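Local atomic coordinates of glucuronan lyase A (PDB entry 2ZZJ), a protein that probably cleaves beta-1,4-linked glucuronan within the chain as an endo-acting polysaccharide lyase, and binds a calcium ion. Residues A[96-110]-A[122-135]. Sequence-based numbering, arbitrary orientation.
Sequences RPGAGCGGDDWMPST and RYVNGHYRQPNCGR
The carbonyl oxygen of Y128 is gripped by both terminal nitrogens of R96, which reach it from the same face of its carbonyl plane. The NH1 bond to Y128 O is the shorter, 3.0 Å; NH2 also makes a weak bond to H127 O. This joins two loops at one end of the beta-jelly roll, where the strands of the 106-115/118-126 hairpin splay apart. R129 NH2 sits near R96 NH2, but D189 forms salt bridges with both arginines and probably offsets their like charges. Q130 clamps the 96-105 loop twice: its backbone N bonds A99 O at 2.9 Å, almost straight along the C=O axis, and its NE2 reaches G100 O from above the carbonyl plane. C101 SG, anti to its carbonyl carbon (chi1 -58°), is turned to C133 SG, and the disulfide (SG to SG 2.1 Å) locks the loops covalently. C101 CB rests over the centre of the Y128 ring, 3.6 Å from its centroid, a CH-pi contact. M107 SD approaches the same ring obliquely, 3.5 Å from Y128 CD2, while the R135 guanidinium has Y128 CZ over one face; R135 NH1 is buried without a polar partner. Further down the hairpin, R122 bends at chi3 (-147°), bringing NE in line with the carbonyl of S109, NE to O 2.9 Å, while NH1 bonds P108 O weakly. Where the chain turns a corner at T110, water 3 bridges T110 OG1 and V124 N, and T110 OG1 donates to a lone pair of R122 O, 2.8 Å away in the carbonyl plane.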
loop_
_atom_site.group_PDB
_atom_site.type_symbol
_atom_site.label_atom_id
_atom_site.label_comp_id
_atom_site.label_asym_id
_atom_site.label_seq_id
_atom_site.Cartn_x
_atom_site.Cartn_y
_atom_site.Cartn_z
ATOM N N ARG A 96 15.880 -6.337 -4.482
ATOM C CA ARG A 96 16.309 -7.460 -5.272
ATOM C C ARG A 96 17.717 -7.164 -5.818
ATOM O O ARG A 96 17.884 -7.055 -7.045
ATOM C CB ARG A 96 15.330 -7.649 -6.420
ATOM C CG ARG A 96 13.963 -8.086 -5.979
ATOM C CD ARG A 96 12.963 -7.970 -7.073
ATOM N NE ARG A 96 13.041 -9.034 -8.071
ATOM C CZ ARG A 96 13.290 -8.821 -9.366
ATOM N NH1 ARG A 96 13.491 -7.580 -9.807
ATOM N NH2 ARG A 96 13.309 -9.848 -10.223
ATOM N N PRO A 97 18.727 -7.069 -4.918
ATOM C CA PRO A 97 20.056 -6.538 -5.286
ATOM C C PRO A 97 20.738 -7.447 -6.316
ATOM O O PRO A 97 20.793 -8.675 -6.121
ATOM C CB PRO A 97 20.831 -6.531 -3.964
ATOM C CG PRO A 97 19.815 -6.807 -2.875
ATOM C CD PRO A 97 18.701 -7.555 -3.526
ATOM N N GLY A 98 21.191 -6.834 -7.418
ATOM C CA GLY A 98 21.774 -7.543 -8.550
ATOM C C GLY A 98 20.805 -7.882 -9.672
ATOM O O GLY A 98 21.206 -8.523 -10.655
ATOM N N ALA A 99 19.532 -7.479 -9.548
ATOM C CA ALA A 99 18.555 -7.752 -10.624
ATOM C C ALA A 99 18.949 -6.983 -11.890
ATOM O O ALA A 99 18.847 -7.497 -13.026
ATOM C CB ALA A 99 17.116 -7.383 -10.193
ATOM N N GLY A 100 19.378 -5.743 -11.681
ATOM C CA GLY A 100 20.004 -4.952 -12.726
ATOM C C GLY A 100 19.054 -4.268 -13.684
ATOM O O GLY A 100 19.495 -3.749 -14.727
ATOM N N CYS A 101 17.755 -4.293 -13.349
ATOM C CA CYS A 101 16.727 -3.588 -14.103
ATOM C C CYS A 101 16.360 -2.252 -13.457
ATOM O O CYS A 101 16.324 -2.131 -12.234
ATOM C CB CYS A 101 15.486 -4.454 -14.237
ATOM S SG CYS A 101 15.839 -6.035 -15.042
ATOM N N GLY A 102 16.102 -1.247 -14.293
ATOM C CA GLY A 102 15.762 0.102 -13.812
ATOM C C GLY A 102 16.838 0.781 -12.980
ATOM O O GLY A 102 17.979 0.314 -12.906
ATOM N N GLY A 103 16.464 1.885 -12.339
ATOM C CA GLY A 103 17.414 2.775 -11.672
ATOM C C GLY A 103 17.969 2.334 -10.332
ATOM O O GLY A 103 18.984 2.866 -9.880
ATOM N N ASP A 104 17.286 1.401 -9.669
ATOM C CA ASP A 104 17.857 0.697 -8.508
ATOM C C ASP A 104 17.240 -0.691 -8.429
ATOM O O ASP A 104 16.569 -1.127 -9.375
ATOM C CB ASP A 104 17.694 1.478 -7.201
ATOM C CG ASP A 104 16.240 1.610 -6.765
ATOM O OD1 ASP A 104 15.389 0.798 -7.202
ATOM O OD2 ASP A 104 15.961 2.527 -5.963
ATOM N N ASP A 105 17.471 -1.404 -7.332
ATOM C CA ASP A 105 17.021 -2.793 -7.302
ATOM C C ASP A 105 15.769 -3.009 -6.465
ATOM O O ASP A 105 15.316 -4.149 -6.329
ATOM C CB ASP A 105 18.146 -3.762 -6.891
ATOM C CG ASP A 105 19.136 -4.064 -8.036
ATOM O OD1 ASP A 105 20.346 -4.117 -7.725
ATOM O OD2 ASP A 105 18.721 -4.269 -9.212
ATOM N N TRP A 106 15.213 -1.919 -5.938
ATOM C CA TRP A 106 13.922 -1.977 -5.237
ATOM C C TRP A 106 12.831 -2.022 -6.269
ATOM O O TRP A 106 12.807 -1.179 -7.171
ATOM C CB TRP A 106 13.725 -0.745 -4.379
ATOM C CG TRP A 106 14.568 -0.726 -3.188
ATOM C CD1 TRP A 106 15.824 -0.190 -3.081
ATOM C CD2 TRP A 106 14.252 -1.273 -1.904
ATOM N NE1 TRP A 106 16.311 -0.373 -1.804
ATOM C CE2 TRP A 106 15.364 -1.028 -1.059
ATOM C CE3 TRP A 106 13.140 -1.960 -1.382
ATOM C CZ2 TRP A 106 15.391 -1.433 0.282
ATOM C CZ3 TRP A 106 13.165 -2.352 -0.054
ATOM C CH2 TRP A 106 14.286 -2.090 0.766
ATOM N N MET A 107 11.944 -3.008 -6.168
ATOM C CA MET A 107 10.819 -3.097 -7.074
ATOM C C MET A 107 9.527 -3.218 -6.286
ATOM O O MET A 107 9.298 -4.247 -5.636
ATOM C CB MET A 107 10.929 -4.298 -8.003
ATOM C CG MET A 107 10.055 -4.197 -9.202
ATOM S SD MET A 107 9.536 -5.752 -9.865
ATOM C CE MET A 107 8.219 -6.242 -8.728
ATOM N N PRO A 108 8.687 -2.174 -6.333
ATOM C CA PRO A 108 7.330 -2.398 -5.797
ATOM C C PRO A 108 6.543 -3.294 -6.720
ATOM O O PRO A 108 6.641 -3.173 -7.959
ATOM C CB PRO A 108 6.703 -0.991 -5.775
ATOM C CG PRO A 108 7.509 -0.159 -6.794
ATOM C CD PRO A 108 8.908 -0.795 -6.822
ATOM N N SER A 109 5.748 -4.188 -6.151
ATOM C CA SER A 109 4.834 -4.961 -6.969
ATOM C C SER A 109 3.426 -4.381 -6.880
ATOM O O SER A 109 3.080 -3.396 -7.570
ATOM C CB SER A 109 4.870 -6.455 -6.600
ATOM O OG SER A 109 4.620 -6.702 -5.219
ATOM N N THR A 110 2.598 -4.998 -6.049
ATOM C CA THR A 110 1.250 -4.492 -5.883
ATOM C C THR A 110 1.316 -3.197 -5.065
ATOM O O THR A 110 2.067 -3.100 -4.083
ATOM C CB THR A 110 0.302 -5.547 -5.268
ATOM O OG1 THR A 110 -0.154 -6.448 -6.308
ATOM C CG2 THR A 110 -0.917 -4.918 -4.625
ATOM N N ARG A 122 -2.817 -2.362 -8.470
ATOM C CA ARG A 122 -2.145 -2.988 -9.608
ATOM C C ARG A 122 -1.461 -4.233 -9.131
ATOM O O ARG A 122 -1.318 -4.430 -7.933
ATOM C CB ARG A 122 -1.076 -2.043 -10.151
ATOM C CG ARG A 122 0.084 -1.869 -9.234
ATOM C CD ARG A 122 1.085 -0.847 -9.737
ATOM N NE ARG A 122 2.421 -1.236 -9.327
ATOM C CZ ARG A 122 3.543 -0.695 -9.798
ATOM N NH1 ARG A 122 4.718 -1.115 -9.362
ATOM N NH2 ARG A 122 3.494 0.276 -10.716
ATOM N N TYR A 123 -1.058 -5.092 -10.066
ATOM C CA TYR A 123 -0.089 -6.118 -9.768
ATOM C C TYR A 123 0.912 -6.110 -10.917
ATOM O O TYR A 123 0.637 -5.528 -11.987
ATOM C CB TYR A 123 -0.739 -7.494 -9.603
ATOM C CG TYR A 123 -1.651 -7.932 -10.743
ATOM C CD1 TYR A 123 -1.155 -8.663 -11.844
ATOM C CD2 TYR A 123 -2.993 -7.635 -10.724
ATOM C CE1 TYR A 123 -2.009 -9.073 -12.902
ATOM C CE2 TYR A 123 -3.851 -8.031 -11.764
ATOM C CZ TYR A 123 -3.347 -8.757 -12.860
ATOM O OH TYR A 123 -4.229 -9.141 -13.889
ATOM N N VAL A 124 2.057 -6.740 -10.675
ATOM C CA VAL A 124 3.168 -6.802 -11.621
ATOM C C VAL A 124 3.502 -8.258 -11.896
ATOM O O VAL A 124 3.530 -9.082 -10.983
ATOM C CB VAL A 124 4.397 -6.051 -11.045
ATOM C CG1 VAL A 124 5.574 -6.099 -11.976
ATOM C CG2 VAL A 124 4.033 -4.587 -10.806
ATOM N N ASN A 125 3.753 -8.589 -13.162
ATOM C CA ASN A 125 4.255 -9.919 -13.487
ATOM C C ASN A 125 5.287 -9.818 -14.611
ATOM O O ASN A 125 5.430 -8.771 -15.257
ATOM C CB ASN A 125 3.111 -10.878 -13.852
ATOM C CG ASN A 125 2.296 -10.381 -15.017
ATOM O OD1 ASN A 125 2.850 -9.872 -15.994
ATOM N ND2 ASN A 125 0.974 -10.532 -14.939
ATOM N N GLY A 126 5.993 -10.915 -14.838
ATOM C CA GLY A 126 7.144 -10.898 -15.714
ATOM C C GLY A 126 8.358 -11.317 -14.919
ATOM O O GLY A 126 8.237 -12.044 -13.943
ATOM N N HIS A 127 9.523 -10.851 -15.356
ATOM C CA HIS A 127 10.844 -11.359 -14.921
ATOM C C HIS A 127 11.714 -10.242 -14.299
ATOM O O HIS A 127 12.383 -10.449 -13.283
ATOM C CB HIS A 127 11.595 -12.043 -16.098
ATOM C CG HIS A 127 12.887 -12.691 -15.692
ATOM N ND1 HIS A 127 12.948 -13.769 -14.833
ATOM C CD2 HIS A 127 14.171 -12.401 -16.016
ATOM C CE1 HIS A 127 14.208 -14.121 -14.650
ATOM N NE2 HIS A 127 14.971 -13.299 -15.347
ATOM N N TYR A 128 11.706 -9.065 -14.906
ATOM C CA TYR A 128 12.443 -7.908 -14.370
ATOM C C TYR A 128 13.809 -8.270 -13.784
ATOM O O TYR A 128 14.180 -7.830 -12.685
ATOM C CB TYR A 128 11.603 -7.189 -13.309
ATOM C CG TYR A 128 11.923 -5.718 -13.111
ATOM C CD1 TYR A 128 11.744 -4.800 -14.147
ATOM C CD2 TYR A 128 12.367 -5.229 -11.876
ATOM C CE1 TYR A 128 12.007 -3.432 -13.962
ATOM C CE2 TYR A 128 12.620 -3.863 -11.680
ATOM C CZ TYR A 128 12.441 -2.975 -12.736
ATOM O OH TYR A 128 12.685 -1.624 -12.567
ATOM N N ARG A 129 14.568 -9.082 -14.516
ATOM C CA ARG A 129 15.921 -9.426 -14.078
ATOM C C ARG A 129 16.773 -9.616 -15.319
ATOM O O ARG A 129 16.338 -10.296 -16.272
ATOM C CB ARG A 129 15.922 -10.723 -13.265
ATOM C CG ARG A 129 17.277 -11.108 -12.715
ATOM C CD ARG A 129 17.202 -12.362 -11.877
ATOM N NE ARG A 129 16.369 -12.180 -10.691
ATOM C CZ ARG A 129 16.778 -11.589 -9.575
ATOM N NH1 ARG A 129 18.013 -11.105 -9.467
ATOM N NH2 ARG A 129 15.940 -11.478 -8.556
ATOM N N GLN A 130 17.961 -9.006 -15.316
ATOM C CA GLN A 130 18.944 -9.213 -16.400
ATOM C C GLN A 130 19.230 -10.708 -16.585
ATOM O O GLN A 130 19.402 -11.430 -15.597
ATOM C CB GLN A 130 20.249 -8.461 -16.115
ATOM C CG GLN A 130 20.115 -6.928 -16.109
ATOM C CD GLN A 130 19.818 -6.336 -17.485
ATOM O OE1 GLN A 130 19.735 -7.050 -18.496
ATOM N NE2 GLN A 130 19.663 -5.022 -17.531
ATOM N N PRO A 131 19.307 -11.178 -17.852
ATOM C CA PRO A 131 19.332 -10.432 -19.122
ATOM C C PRO A 131 17.965 -10.227 -19.810
ATOM O O PRO A 131 17.908 -10.112 -21.055
ATOM C CB PRO A 131 20.225 -11.322 -20.001
ATOM C CG PRO A 131 19.913 -12.764 -19.522
ATOM C CD PRO A 131 19.371 -12.638 -18.082
ATOM N N ASN A 132 16.881 -10.172 -19.022
ATOM C CA ASN A 132 15.531 -9.893 -19.542
ATOM C C ASN A 132 14.692 -9.086 -18.539
ATOM O O ASN A 132 14.083 -9.662 -17.622
ATOM C CB ASN A 132 14.810 -11.203 -19.909
ATOM C CG ASN A 132 13.385 -10.982 -20.391
ATOM O OD1 ASN A 132 13.057 -9.939 -20.973
ATOM N ND2 ASN A 132 12.523 -11.975 -20.153
ATOM N N CYS A 133 14.661 -7.764 -18.716
ATOM C CA CYS A 133 13.925 -6.869 -17.802
ATOM C C CYS A 133 12.455 -6.731 -18.128
ATOM O O CYS A 133 11.769 -5.895 -17.549
ATOM C CB CYS A 133 14.556 -5.483 -17.756
ATOM S SG CYS A 133 16.174 -5.509 -17.005
ATOM N N GLY A 134 11.984 -7.573 -19.048
ATOM C CA GLY A 134 10.570 -7.679 -19.394
ATOM C C GLY A 134 9.719 -7.892 -18.156
ATOM O O GLY A 134 9.909 -8.865 -17.417
ATOM N N ARG A 135 8.831 -6.928 -17.913
ATOM C CA ARG A 135 7.808 -7.008 -16.858
ATOM C C ARG A 135 6.558 -6.266 -17.326
ATOM O O ARG A 135 6.643 -5.365 -18.158
ATOM C CB ARG A 135 8.327 -6.418 -15.542
ATOM C CG ARG A 135 8.203 -4.916 -15.438
ATOM C CD ARG A 135 8.395 -4.443 -14.002
ATOM N NE ARG A 135 8.627 -3.002 -13.966
ATOM C CZ ARG A 135 8.496 -2.245 -12.879
ATOM N NH1 ARG A 135 8.127 -2.792 -11.722
ATOM N NH2 ARG A 135 8.727 -0.937 -12.945
HETATM O O HOH W 1 20.433 -10.236 -13.112
HETATM O O HOH W 2 13.959 -0.958 -10.409
HETATM O O HOH W 3 1.976 -7.665 -7.858
#